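Local structure of AP-4 complex accessory subunit Tepsin (Equus caballus, 5WF2) at residues D23-Q26 with E27-V31; L56-C59 with E60-L63; A86-G89 with C90-L93; E97-L100 with L101-P105. The protein probably takes part in vesicular trafficking of proteins at the trans-Golgi network as a partner of the AP-4 adaptor complex, and this piece is its VHS/ENTH-like domain. All coordinates share one frame; numbering follows the deposited sequence. Where two conformers were deposited one is given.

How the interactions relate
All four contacts are local and follow one another in series; none nests in or crosses another. Interaction 1 opens helix 25-35. Interaction 2 closes the short link between helix 44-56 and the start of helix 59-68, and it touches interaction 1 where E27 OE2 meets N58 N. Interaction 3 ends helix 75-89 and begins the loop to helix 96-111. Its L88 and L93 pack on C59 of interaction 2. Interaction 4 is a turn inside helix 96-111. There I99 reaches L88 and G89 of interaction 3, and L63 of interaction 2 packs against I99, L102 and T103. Together they tie helices 25-35, 59-68, 75-89 and 96-111 of one all-helical domain.

Interaction 1. Residues D23-Q26 with E27-V31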
ATOM      1  N   ASP A  23      18.788   3.511  -2.403  1.00 64.37           N
ATOM      2  CA  ASP A  23      19.318   2.523  -1.463  1.00 59.16           C
ATOM      3  C   ASP A  23      18.234   1.615  -0.882  1.00 54.55           C
ATOM      4  O   ASP A  23      18.517   0.840   0.044  1.00 50.21           O
ATOM      5  CB  ASP A  23      20.035   3.234  -0.319  1.00 64.61           C
ATOM      6  CG  ASP A  23      19.071   4.035   0.543  1.00 62.97           C
ATOM      7  OD1 ASP A  23      18.471   4.995   0.003  1.00 62.25           O
ATOM      8  OD2 ASP A  23      18.898   3.690   1.738  1.00 56.10           O
ATOM      9  N   CYS A  24      17.008   1.705  -1.396  1.00 44.22           N
ATOM     10  CA  CYS A  24      15.915   0.847  -0.965  1.00 37.42           C
ATOM     11  C   CYS A  24      15.595  -0.177  -2.060  1.00 34.51           C
ATOM     12  O   CYS A  24      14.437  -0.362  -2.439  1.00 29.07           O
ATOM     13  CB  CYS A  24      14.704   1.718  -0.602  1.00 32.49           C
ATOM     14  SG  CYS A  24      15.121   2.819   0.774  1.00 42.95           S
ATOM     15  N   GLN A  25      16.625  -0.862  -2.585  1.00 32.67           N
ATOM     16  CA  GLN A  25      16.392  -1.767  -3.702  1.00 29.75           C
ATOM     17  C   GLN A  25      15.641  -3.021  -3.263  1.00 30.33           C
ATOM     18  O   GLN A  25      14.831  -3.568  -4.022  1.00 30.49           O
ATOM     19  CB  GLN A  25      17.722  -2.129  -4.386  1.00 37.32           C
ATOM     20  CG  GLN A  25      17.521  -3.109  -5.562  1.00 47.83           C
ATOM     21  CD  GLN A  25      16.518  -2.599  -6.624  1.00 54.17           C
ATOM     22  OE1 GLN A  25      15.532  -3.299  -6.969  1.00 45.98           O
ATOM     23  NE2 GLN A  25      16.772  -1.381  -7.154  1.00 42.12           N
ATOM     24  N   GLN A  26      15.884  -3.504  -2.046  1.00 26.91           N
ATOM     25  CA  GLN A  26      15.142  -4.670  -1.579  1.00 27.77           C
ATOM     26  C   GLN A  26      13.673  -4.326  -1.404  1.00 25.24           C
ATOM     27  O   GLN A  26      12.783  -5.145  -1.678  1.00 22.62           O
ATOM     28  CB  GLN A  26      15.716  -5.168  -0.258  1.00 31.89           C
ATOM     29  CG  GLN A  26      17.152  -5.703  -0.339  1.00 36.62           C
ATOM     30  CD  GLN A  26      17.739  -6.011   1.048  1.00 41.76           C
ATOM     31  OE1 GLN A  26      17.570  -5.239   1.987  1.00 34.69           O
ATOM     32  NE2 GLN A  26      18.431  -7.146   1.179  1.00 34.10           N
ATOM     33  N   GLU A  27      13.409  -3.119  -0.915  1.00 26.91           N
ATOM     34  CA  GLU A  27      12.028  -2.691  -0.756  1.00 25.42           C
ATOM     35  C   GLU A  27      11.348  -2.570  -2.112  1.00 22.63           C
ATOM     36  O   GLU A  27      10.192  -2.985  -2.272  1.00 24.45           O
ATOM     37  CB  GLU A  27      12.005  -1.388   0.061  1.00 23.92           C
ATOM     38  CG  GLU A  27      12.395  -1.562   1.528  1.00 23.52           C
ATOM     39  CD  GLU A  27      13.905  -1.601   1.832  1.00 27.62           C
ATOM     40  OE1 GLU A  27      14.740  -1.437   0.919  1.00 30.30           O
ATOM     41  OE2 GLU A  27      14.259  -1.793   3.013  1.00 29.72           O
ATOM     42  N   LEU A  28      12.056  -2.058  -3.116  1.00 25.91           N
ATOM     43  CA  LEU A  28      11.458  -1.935  -4.438  1.00 27.30           C
ATOM     44  C   LEU A  28      11.131  -3.302  -5.022  1.00 29.17           C
ATOM     45  O   LEU A  28      10.042  -3.510  -5.559  1.00 30.65           O
ATOM     46  CB  LEU A  28      12.380  -1.162  -5.362  1.00 27.32           C
ATOM     47  CG  LEU A  28      11.855  -1.077  -6.806  1.00 32.95           C
ATOM     48  CD1 LEU A  28      10.478  -0.398  -6.909  1.00 35.64           C
ATOM     49  CD2 LEU A  28      12.834  -0.338  -7.672  1.00 34.25           C
ATOM     50  N   SER A  29      12.059  -4.246  -4.924  1.00 26.59           N
ATOM     51  CA  SER A  29      11.790  -5.602  -5.397  1.00 27.83           C
ATOM     52  C   SER A  29      10.560  -6.182  -4.734  1.00 29.70           C
ATOM     53  O   SER A  29       9.760  -6.857  -5.393  1.00 27.07           O
ATOM     54  CB  SER A  29      12.984  -6.509  -5.125  1.00 29.84           C
ATOM     55  OG  SER A  29      14.173  -5.963  -5.685  1.00 35.95           O
ATOM     56  N   LEU A  30      10.403  -5.954  -3.420  1.00 26.15           N
ATOM     57  CA  LEU A  30       9.236  -6.475  -2.704  1.00 27.18           C
ATOM     58  C   LEU A  30       7.947  -5.894  -3.271  1.00 23.83           C
ATOM     59  O   LEU A  30       6.968  -6.617  -3.502  1.00 25.15           O
ATOM     60  CB  LEU A  30       9.338  -6.168  -1.201  1.00 23.03           C
ATOM     61  CG  LEU A  30       8.146  -6.710  -0.403  1.00 28.58           C
ATOM     62  CD1 LEU A  30       8.069  -8.246  -0.445  1.00 30.70           C
ATOM     63  CD2 LEU A  30       8.175  -6.191   1.049  1.00 31.57           C
ATOM     64  N   VAL A  31       7.914  -4.581  -3.477  1.00 23.40           N
ATOM     65  CA  VAL A  31       6.696  -3.935  -3.956  1.00 26.53           C
ATOM     66  C   VAL A  31       6.399  -4.358  -5.376  1.00 24.34           C
ATOM     67  O   VAL A  31       5.236  -4.537  -5.758  1.00 25.98           O
ATOM     68  CB  VAL A  31       6.842  -2.412  -3.854  1.00 25.81           C
ATOM     69  CG1 VAL A  31       5.753  -1.675  -4.629  1.00 28.88           C
ATOM     70  CG2 VAL A  31       6.839  -1.988  -2.372  1.00 27.19           C
TER
HETATM   71  O   HOH W   1      17.144  -2.300   0.367  1.00 40.40           O
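C24 and L28 make the first backbone bond of helix 25-35, the helix that opens this part of the all-helical VHS/ENTH-like domain. C24 is the N-cap. Its O accepts from L28 N at 3.0 Å. The same i to i+4 pattern continues with S29 N on Q25 O and L30 N on Q26 O.

The tight side belongs to E27. Its chain bends at chi2 (82°) and folds back over the start of the helix, bringing OE1 to 3.2 Å from C24 CA. CB of C24 also packs against this oxygen. E27 is buried, and its other carboxylate oxygen, OE2, is taken by the backbone N of N58. E27 also packs on L57, V62 and L65, and C24 on A61, which joins this turn to helix 59-68 and the loop before it.

The other side is looser. Q25 and Q26 are exposed. The Q25 amide swings back over the next turn, where CD2 of L28 lies 4.1 Å from both OE1 and NE2. S29 sets its OG beside its own backbone N (chi1 -55°). There OG donates to Q25 O at 3.0 Å. The N and OG of S29 reach this carbonyl from opposite faces of its plane, two bonds on one oxygen. Replacing S29 with an alanine would probably leave Q25 O with the backbone bond alone and take away the polar neighbour of Q25 OE1.

A water bridges the first turn. It accepts from Q26 N at 3.0 Å and lies 2.6 Å from E27 OE1.

Interaction 2. Residues L56-C59 with E60-L63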
ATOM      1  N   LEU A  56      11.273  -7.376   7.868  1.00 30.53           N
ATOM      2  CA  LEU A  56      12.718  -7.508   7.762  1.00 29.32           C
ATOM      3  C   LEU A  56      13.367  -6.329   7.059  1.00 31.45           C
ATOM      4  O   LEU A  56      14.590  -6.181   7.129  1.00 35.02           O
ATOM      5  CB  LEU A  56      13.070  -8.822   7.025  1.00 33.80           C
ATOM      6  CG  LEU A  56      12.577 -10.091   7.733  1.00 33.77           C
ATOM      7  CD1 LEU A  56      12.765 -11.368   6.876  1.00 39.38           C
ATOM      8  CD2 LEU A  56      13.256 -10.254   9.085  1.00 33.16           C
ATOM      9  N   LEU A  57      12.584  -5.499   6.384  1.00 29.60           N
ATOM     10  CA  LEU A  57      13.070  -4.377   5.615  1.00 28.99           C
ATOM     11  C   LEU A  57      12.584  -3.083   6.278  1.00 27.82           C
ATOM     12  O   LEU A  57      12.083  -3.088   7.414  1.00 30.60           O
ATOM     13  CB  LEU A  57      12.597  -4.520   4.165  1.00 29.30           C
ATOM     14  CG  LEU A  57      12.966  -5.828   3.437  1.00 29.52           C
ATOM     15  CD1 LEU A  57      12.156  -5.969   2.190  1.00 30.31           C
ATOM     16  CD2 LEU A  57      14.446  -5.814   3.119  1.00 33.90           C
ATOM     17  N   ASN A  58      12.737  -1.967   5.572  1.00 25.03           N
ATOM     18  CA  ASN A  58      12.306  -0.670   6.085  1.00 27.74           C
ATOM     19  C   ASN A  58      10.855  -0.460   5.663  1.00 25.85           C
ATOM     20  O   ASN A  58      10.584  -0.229   4.483  1.00 22.75           O
ATOM     21  CB  ASN A  58      13.218   0.431   5.550  1.00 30.68           C
ATOM     22  CG  ASN A  58      12.967   1.773   6.222  1.00 27.18           C
ATOM     23  OD1 ASN A  58      11.978   2.410   5.952  1.00 28.14           O
ATOM     24  ND2 ASN A  58      13.877   2.198   7.089  1.00 28.08           N
ATOM     25  N   CYS A  59       9.944  -0.581   6.623  1.00 23.77           N
ATOM     26  CA  CYS A  59       8.515  -0.451   6.369  1.00 27.13           C
ATOM     27  C   CYS A  59       8.123   0.878   5.734  1.00 24.10           C
ATOM     28  O   CYS A  59       7.330   0.908   4.794  1.00 23.90           O
ATOM     29  CB  CYS A  59       7.735  -0.639   7.672  1.00 32.09           C
ATOM     30  SG  CYS A  59       7.373  -2.363   8.078  1.00 60.96           S
ATOM     31  N   GLU A  60       8.674   1.975   6.242  1.00 22.48           N
ATOM     32  CA  GLU A  60       8.324   3.282   5.712  1.00 22.44           C
ATOM     33  C   GLU A  60       8.707   3.392   4.243  1.00 28.40           C
ATOM     34  O   GLU A  60       7.932   3.894   3.421  1.00 21.94           O
ATOM     35  CB  GLU A  60       8.983   4.390   6.545  1.00 30.87           C
ATOM     36  CG  GLU A  60       8.713   5.720   5.959  1.00 34.21           C
ATOM     37  CD  GLU A  60       9.124   6.882   6.835  1.00 41.77           C
ATOM     38  OE1 GLU A  60       9.618   6.649   7.970  1.00 36.83           O
ATOM     39  OE2 GLU A  60       8.955   8.019   6.337  1.00 38.64           O
ATOM     40  N   ALA A  61       9.885   2.894   3.873  1.00 24.32           N
ATOM     41  CA  ALA A  61      10.284   2.955   2.479  1.00 24.61           C
ATOM     42  C   ALA A  61       9.379   2.090   1.609  1.00 23.53           C
ATOM     43  O   ALA A  61       9.028   2.481   0.499  1.00 24.45           O
ATOM     44  CB  ALA A  61      11.747   2.517   2.336  1.00 26.69           C
ATOM     45  N   VAL A  62       8.998   0.912   2.094  1.00 20.83           N
ATOM     46  CA  VAL A  62       8.011   0.080   1.382  1.00 22.64           C
ATOM     47  C   VAL A  62       6.722   0.859   1.118  1.00 23.41           C
ATOM     48  O   VAL A  62       6.159   0.831   0.008  1.00 21.51           O
ATOM     49  CB  VAL A  62       7.715  -1.197   2.185  1.00 23.00           C
ATOM     50  CG1 VAL A  62       6.524  -1.934   1.554  1.00 25.18           C
ATOM     51  CG2 VAL A  62       8.929  -2.121   2.231  1.00 24.49           C
ATOM     52  N   LEU A  63       6.212   1.528   2.150  1.00 22.62           N
ATOM     53  CA  LEU A  63       4.991   2.302   2.001  0.57 22.62           C
ATOM     54  C   LEU A  63       5.186   3.450   1.007  1.00 22.91           C
ATOM     55  O   LEU A  63       4.307   3.718   0.183  1.00 25.03           O
ATOM     56  CB  LEU A  63       4.536   2.812   3.375  0.57 23.73           C
ATOM     57  CG  LEU A  63       3.091   3.302   3.563  0.57 20.21           C
ATOM     58  CD1 LEU A  63       2.129   2.211   3.183  0.57 26.32           C
ATOM     59  CD2 LEU A  63       2.814   3.735   5.008  0.57 26.58           C
TER
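N58 turns its side chain back toward A61, and this one move caps helix 59-68. N58 stands at the N-cap position, just before the helix. Its CG lies opposite the backbone N (chi1 -171°), which swings the amide over the first turn. OD1 then accepts from A61 N at 3.0 Å. The N-H points at a lone pair of OD1, in the plane of the amide, with an angle of 157° at the hydrogen.

The A61 methyl comes alongside the cap. Its CB lies 3.6 Å from OD1. CB of E60 meets the same oxygen, also at 3.6 Å. The rest of the E60 chain runs extended, leading away from the cap to L102 of helix 96-111.

V62 meets the N58 carbonyl instead of its side chain. Its N donates to N58 O at 3.1 Å, a nearly straight bond. CG2 of V62 rests 3.4 Å from the same carbonyl oxygen. One residue later, L63 N binds C59 O at 2.9 Å, and regular helix continues.

C59 and V62 both pack on C54 of helix 44-56. V62 also meets E27 and V31 of helix 25-35, and L63 packs on helix 96-111.

The chemistry is that of an N-cap. Amide groups in the first turn of a helix have no earlier carbonyl of the helix to bind, and the N58 side chain supplies one for A61. With its own N-H on E27, N58 also links the cap to helix 25-35.

Interaction 3. Residues A86-G89 with C90-L93; sequences ASLG and CTDL
An ST turn at T91 follows the C-terminal end of helix 75-89 and starts the loop toward helix 96-111. L88 O is shared by two groups of T91. OG1 donates to it at 2.9 Å, in the carbonyl plane and on a lone pair. T91 N binds it at 3.1 Å from above that plane. OG1 then accepts from L93 N at 3.0 Å, which makes the turn.

The threonine torsion allows this double use. OG1 stands between the backbone N and the carbonyl carbon (chi1 80°), and CG2 is left beside S87 O at 3.2 Å. C90 is the first residue to leave helical angles. Its N still donates to A86 O at 3.0 Å, while its second bond, to S87 O, is weak.

An apolar contact lies beside these bonds. CD1 of L88 meets CD1 of L93 at 3.6 Å, and the two side chains cross at about a right angle. Both also pack on C59 of helix 59-68. The T91 side chain touches V51 of helix 44-56.

A valine in place of T91 would probably leave L93 N without its acceptor and L88 O with the backbone donor alone, freeing the turn to shift.

The T91 hydroxyl therefore serves as donor and acceptor at once: it donates a hydrogen bond to the last turn of the helix and accepts one from the loop.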
ATOM      1  N   ALA A  86      -3.370  -1.881   2.999  1.00 19.07           N
ATOM      2  CA  ALA A  86      -4.311  -2.368   4.006  1.00 19.60           C
ATOM      3  C   ALA A  86      -3.680  -3.440   4.878  1.00 22.61           C
ATOM      4  O   ALA A  86      -3.827  -3.414   6.104  1.00 24.74           O
ATOM      5  CB  ALA A  86      -5.578  -2.888   3.330  1.00 20.91           C
ATOM      6  N   SER A  87      -2.985  -4.409   4.265  1.00 21.82           N
ATOM      7  CA  SER A  87      -2.341  -5.475   5.035  1.00 20.59           C
ATOM      8  C   SER A  87      -1.347  -4.913   6.018  1.00 22.07           C
ATOM      9  O   SER A  87      -1.359  -5.283   7.196  1.00 24.33           O
ATOM     10  CB  SER A  87      -1.675  -6.488   4.104  1.00 23.28           C
ATOM     11  OG  SER A  87      -2.668  -7.236   3.397  1.00 28.34           O
ATOM     12  N   LEU A  88      -0.440  -4.046   5.556  1.00 21.27           N
ATOM     13  CA  LEU A  88       0.512  -3.430   6.465  1.00 24.19           C
ATOM     14  C   LEU A  88      -0.194  -2.611   7.540  1.00 22.07           C
ATOM     15  O   LEU A  88       0.231  -2.609   8.696  1.00 22.46           O
ATOM     16  CB  LEU A  88       1.477  -2.559   5.667  1.00 22.92           C
ATOM     17  CG  LEU A  88       2.654  -1.927   6.362  1.00 34.19           C
ATOM     18  CD1 LEU A  88       3.480  -2.960   7.111  1.00 29.31           C
ATOM     19  CD2 LEU A  88       3.481  -1.303   5.257  1.00 36.54           C
ATOM     20  N   GLY A  89      -1.293  -1.949   7.197  1.00 24.08           N
ATOM     21  CA  GLY A  89      -2.016  -1.180   8.198  1.00 26.38           C
ATOM     22  C   GLY A  89      -2.607  -2.040   9.297  1.00 28.74           C
ATOM     23  O   GLY A  89      -2.789  -1.584  10.426  1.00 28.84           O
ATOM     24  N   CYS A  90      -2.959  -3.274   8.985  1.00 21.03           N
ATOM     25  CA  CYS A  90      -3.505  -4.177   9.992  1.00 32.72           C
ATOM     26  C   CYS A  90      -2.423  -4.920  10.796  1.00 33.28           C
ATOM     27  O   CYS A  90      -2.758  -5.764  11.626  1.00 37.43           O
ATOM     28  CB  CYS A  90      -4.502  -5.134   9.311  1.00 31.25           C
ATOM     29  SG  CYS A  90      -5.917  -4.213   8.613  1.00 33.92           S
ATOM     30  N   THR A  91      -1.143  -4.572  10.639  1.00 26.88           N
ATOM     31  CA  THR A  91      -0.087  -5.066  11.505  1.00 26.60           C
ATOM     32  C   THR A  91       0.300  -3.995  12.501  1.00 30.08           C
ATOM     33  O   THR A  91      -0.224  -2.902  12.481  1.00 29.72           O
ATOM     34  CB  THR A  91       1.161  -5.446  10.720  1.00 28.16           C
ATOM     35  OG1 THR A  91       1.897  -4.257  10.420  1.00 28.29           O
ATOM     36  CG2 THR A  91       0.822  -6.120   9.430  1.00 31.74           C
ATOM     37  N   ASP A  92       1.297  -4.297  13.338  1.00 31.51           N
ATOM     38  CA  ASP A  92       1.868  -3.327  14.267  1.00 36.83           C
ATOM     39  C   ASP A  92       3.268  -2.882  13.842  1.00 37.26           C
ATOM     40  O   ASP A  92       4.050  -2.411  14.672  1.00 38.99           O
ATOM     41  CB  ASP A  92       1.920  -3.906  15.685  1.00 38.89           C
ATOM     42  CG  ASP A  92       2.927  -5.023  15.811  1.00 47.72           C
ATOM     43  OD1 ASP A  92       2.932  -5.951  14.960  1.00 57.88           O
ATOM     44  OD2 ASP A  92       3.745  -4.961  16.759  1.00 71.78           O
ATOM     45  N   LEU A  93       3.610  -3.021  12.561  1.00 25.76           N
ATOM     46  CA  LEU A  93       4.968  -2.694  12.146  1.00 29.33           C
ATOM     47  C   LEU A  93       5.219  -1.200  12.206  1.00 33.48           C
ATOM     48  O   LEU A  93       6.328  -0.765  12.527  1.00 41.65           O
ATOM     49  CB  LEU A  93       5.220  -3.203  10.742  1.00 27.38           C
ATOM     50  CG  LEU A  93       5.314  -4.716  10.573  1.00 31.83           C
ATOM     51  CD1 LEU A  93       5.564  -5.063   9.136  1.00 38.43           C
ATOM     52  CD2 LEU A  93       6.435  -5.315  11.440  1.00 34.30           C
TER

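Interaction 4. Residues E97-L100 with L101-P105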
ATOM      1  N   GLU A  97      -1.266   5.552  13.318  1.00 31.01           N
ATOM      2  CA  GLU A  97      -1.316   6.982  13.040  1.00 30.11           C
ATOM      3  C   GLU A  97      -0.212   7.381  12.068  1.00 26.13           C
ATOM      4  O   GLU A  97      -0.382   8.316  11.263  1.00 24.17           O
ATOM      5  CB  GLU A  97      -1.207   7.762  14.331  1.00 38.50           C
ATOM      6  CG  GLU A  97      -1.651   9.157  14.141  1.00 40.46           C
ATOM      7  CD  GLU A  97      -1.516   9.966  15.388  1.00 37.97           C
ATOM      8  OE1 GLU A  97      -1.274   9.345  16.446  1.00 39.06           O
ATOM      9  OE2 GLU A  97      -1.633  11.213  15.296  1.00 34.65           O
ATOM     10  N   HIS A  98       0.920   6.685  12.125  1.00 24.58           N
ATOM     11  CA  HIS A  98       2.017   6.968  11.211  1.00 19.82           C
ATOM     12  C   HIS A  98       1.701   6.485   9.804  1.00 24.63           C
ATOM     13  O   HIS A  98       2.018   7.168   8.821  1.00 21.26           O
ATOM     14  CB  HIS A  98       3.298   6.320  11.732  1.00 23.24           C
ATOM     15  CG  HIS A  98       4.560   6.928  11.206  1.00 27.31           C
ATOM     16  ND1 HIS A  98       5.799   6.622  11.733  1.00 32.06           N
ATOM     17  CD2 HIS A  98       4.783   7.813  10.209  1.00 25.14           C
ATOM     18  CE1 HIS A  98       6.734   7.294  11.077  1.00 34.56           C
ATOM     19  NE2 HIS A  98       6.144   8.012  10.135  1.00 26.47           N
ATOM     20  N   ILE A  99       1.065   5.321   9.674  1.00 25.33           N
ATOM     21  CA  ILE A  99       0.624   4.890   8.348  1.00 22.01           C
ATOM     22  C   ILE A  99      -0.368   5.895   7.776  1.00 18.38           C
ATOM     23  O   ILE A  99      -0.268   6.258   6.596  1.00 22.18           O
ATOM     24  CB  ILE A  99       0.053   3.463   8.389  1.00 23.34           C
ATOM     25  CG1 ILE A  99       1.193   2.494   8.747  1.00 29.66           C
ATOM     26  CG2 ILE A  99      -0.387   3.037   7.004  1.00 25.10           C
ATOM     27  CD1 ILE A  99       0.766   1.063   8.867  1.00 36.52           C
ATOM     28  N   LEU A 100      -1.252   6.427   8.614  1.00 21.57           N
ATOM     29  CA  LEU A 100      -2.210   7.421   8.139  1.00 26.15           C
ATOM     30  C   LEU A 100      -1.504   8.691   7.700  1.00 22.92           C
ATOM     31  O   LEU A 100      -1.801   9.240   6.633  1.00 20.91           O
ATOM     32  CB  LEU A 100      -3.228   7.724   9.202  1.00 22.39           C
ATOM     33  CG  LEU A 100      -4.273   8.822   8.922  1.00 19.93           C
ATOM     34  CD1 LEU A 100      -5.055   8.559   7.654  1.00 28.90           C
ATOM     35  CD2 LEU A 100      -5.164   8.904  10.108  1.00 28.85           C
ATOM     36  N   LEU A 101      -0.598   9.198   8.528  1.00 22.59           N
ATOM     37  CA  LEU A 101       0.179  10.376   8.135  1.00 20.23           C
ATOM     38  C   LEU A 101       0.797  10.202   6.764  1.00 20.87           C
ATOM     39  O   LEU A 101       0.752  11.114   5.933  1.00 22.31           O
ATOM     40  CB  LEU A 101       1.246  10.637   9.193  1.00 19.94           C
ATOM     41  CG  LEU A 101       2.163  11.838   9.019  1.00 22.86           C
ATOM     42  CD1 LEU A 101       2.675  12.179  10.379  1.00 23.19           C
ATOM     43  CD2 LEU A 101       3.327  11.557   8.073  1.00 21.90           C
ATOM     44  N   LEU A 102       1.399   9.033   6.495  1.00 21.69           N
ATOM     45  CA  LEU A 102       2.063   8.836   5.219  1.00 22.18           C
ATOM     46  C   LEU A 102       1.087   8.622   4.062  1.00 19.65           C
ATOM     47  O   LEU A 102       1.390   9.023   2.938  1.00 23.27           O
ATOM     48  CB  LEU A 102       3.011   7.654   5.294  1.00 24.32           C
ATOM     49  CG  LEU A 102       4.133   7.839   6.342  1.00 22.67           C
ATOM     50  CD1 LEU A 102       4.825   6.513   6.638  1.00 30.88           C
ATOM     51  CD2 LEU A 102       5.117   8.897   5.850  1.00 27.15           C
ATOM     52  N   THR A 103      -0.042   7.978   4.296  1.00 21.96           N
ATOM     53  CA  THR A 103      -0.901   7.590   3.180  1.00 23.65           C
ATOM     54  C   THR A 103      -2.065   8.539   2.952  1.00 22.21           C
ATOM     55  O   THR A 103      -2.703   8.470   1.888  1.00 22.88           O
ATOM     56  CB  THR A 103      -1.459   6.169   3.380  1.00 20.35           C
ATOM     57  OG1 THR A 103      -2.247   6.109   4.562  1.00 23.52           O
ATOM     58  CG2 THR A 103      -0.330   5.154   3.493  1.00 24.40           C
ATOM     59  N   ARG A 104      -2.388   9.397   3.914  1.00 25.13           N
ATOM     60  CA  ARG A 104      -3.594  10.207   3.792  1.00 23.21           C
ATOM     61  C   ARG A 104      -3.688  10.967   2.482  1.00 24.98           C
ATOM     62  O   ARG A 104      -4.771  10.949   1.869  1.00 22.36           O
ATOM     63  CB  ARG A 104      -3.714  11.175   4.967  1.00 26.44           C
ATOM     64  CG  ARG A 104      -4.833  12.165   4.772  1.00 32.11           C
ATOM     65  CD  ARG A 104      -4.732  13.284   5.757  1.00 29.92           C
ATOM     66  NE  ARG A 104      -5.273  12.930   7.065  1.00 33.13           N
ATOM     67  CZ  ARG A 104      -4.525  12.643   8.120  1.00 29.97           C
ATOM     68  NH1 ARG A 104      -3.206  12.623   7.985  1.00 26.29           N
ATOM     69  NH2 ARG A 104      -5.100  12.373   9.290  1.00 26.83           N
ATOM     70  N   PRO A 105      -2.656  11.659   1.999  1.00 26.63           N
ATOM     71  CA  PRO A 105      -2.850  12.473   0.784  1.00 27.50           C
ATOM     72  C   PRO A 105      -3.238  11.682  -0.445  1.00 27.73           C
ATOM     73  O   PRO A 105      -4.151  12.088  -1.174  1.00 22.73           O
ATOM     74  CB  PRO A 105      -1.490  13.163   0.609  1.00 29.28           C
ATOM     75  CG  PRO A 105      -0.947  13.246   1.965  1.00 32.92           C
ATOM     76  CD  PRO A 105      -1.368  11.972   2.645  1.00 26.60           C
TER
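E97 O and L101 N start a run of i to i+4 backbone bonds, 2.9 Å in this pair, inside helix 96-111 of the all-helical VHS/ENTH-like domain. L102 N on H98 O, T103 N on I99 O and R104 N on L100 O continue it. The helix kinks at P105, whose N has no bond to the turn before.

T103 adds a side-chain bond to this run. Its OG1 lies between the backbone N and the carbonyl carbon (chi1 61°) and donates to I99 O at 2.8 Å. The hydroxyl approaches from above the carbonyl plane, 41° out of it. The backbone N of T103 meets the same oxygen nearly along the C=O axis, so I99 O is held by two donors. The I99 and T103 side chains lie side by side and point the same way. Both pack on L63 of helix 59-68 and F129 of helix 117-132.

H98 and L102 meet one turn apart. CD1 of L102 comes obliquely to the imidazole ring and lies 3.8 Å from CD2. CG of L102 also rests 3.3 Å from H98 O. L102 continues to L63 and E64.

L100 and R104 make the other pair. L100 is buried and also packs on L126 and F129. R104 bends at chi3 (-81°), which brings its guanidinium back over L100. CG of L100 lies 3.5 Å above one face of that group, toward its rim. The closest approach there is CD2 of L100 to NH2 of R104, 3.6 Å.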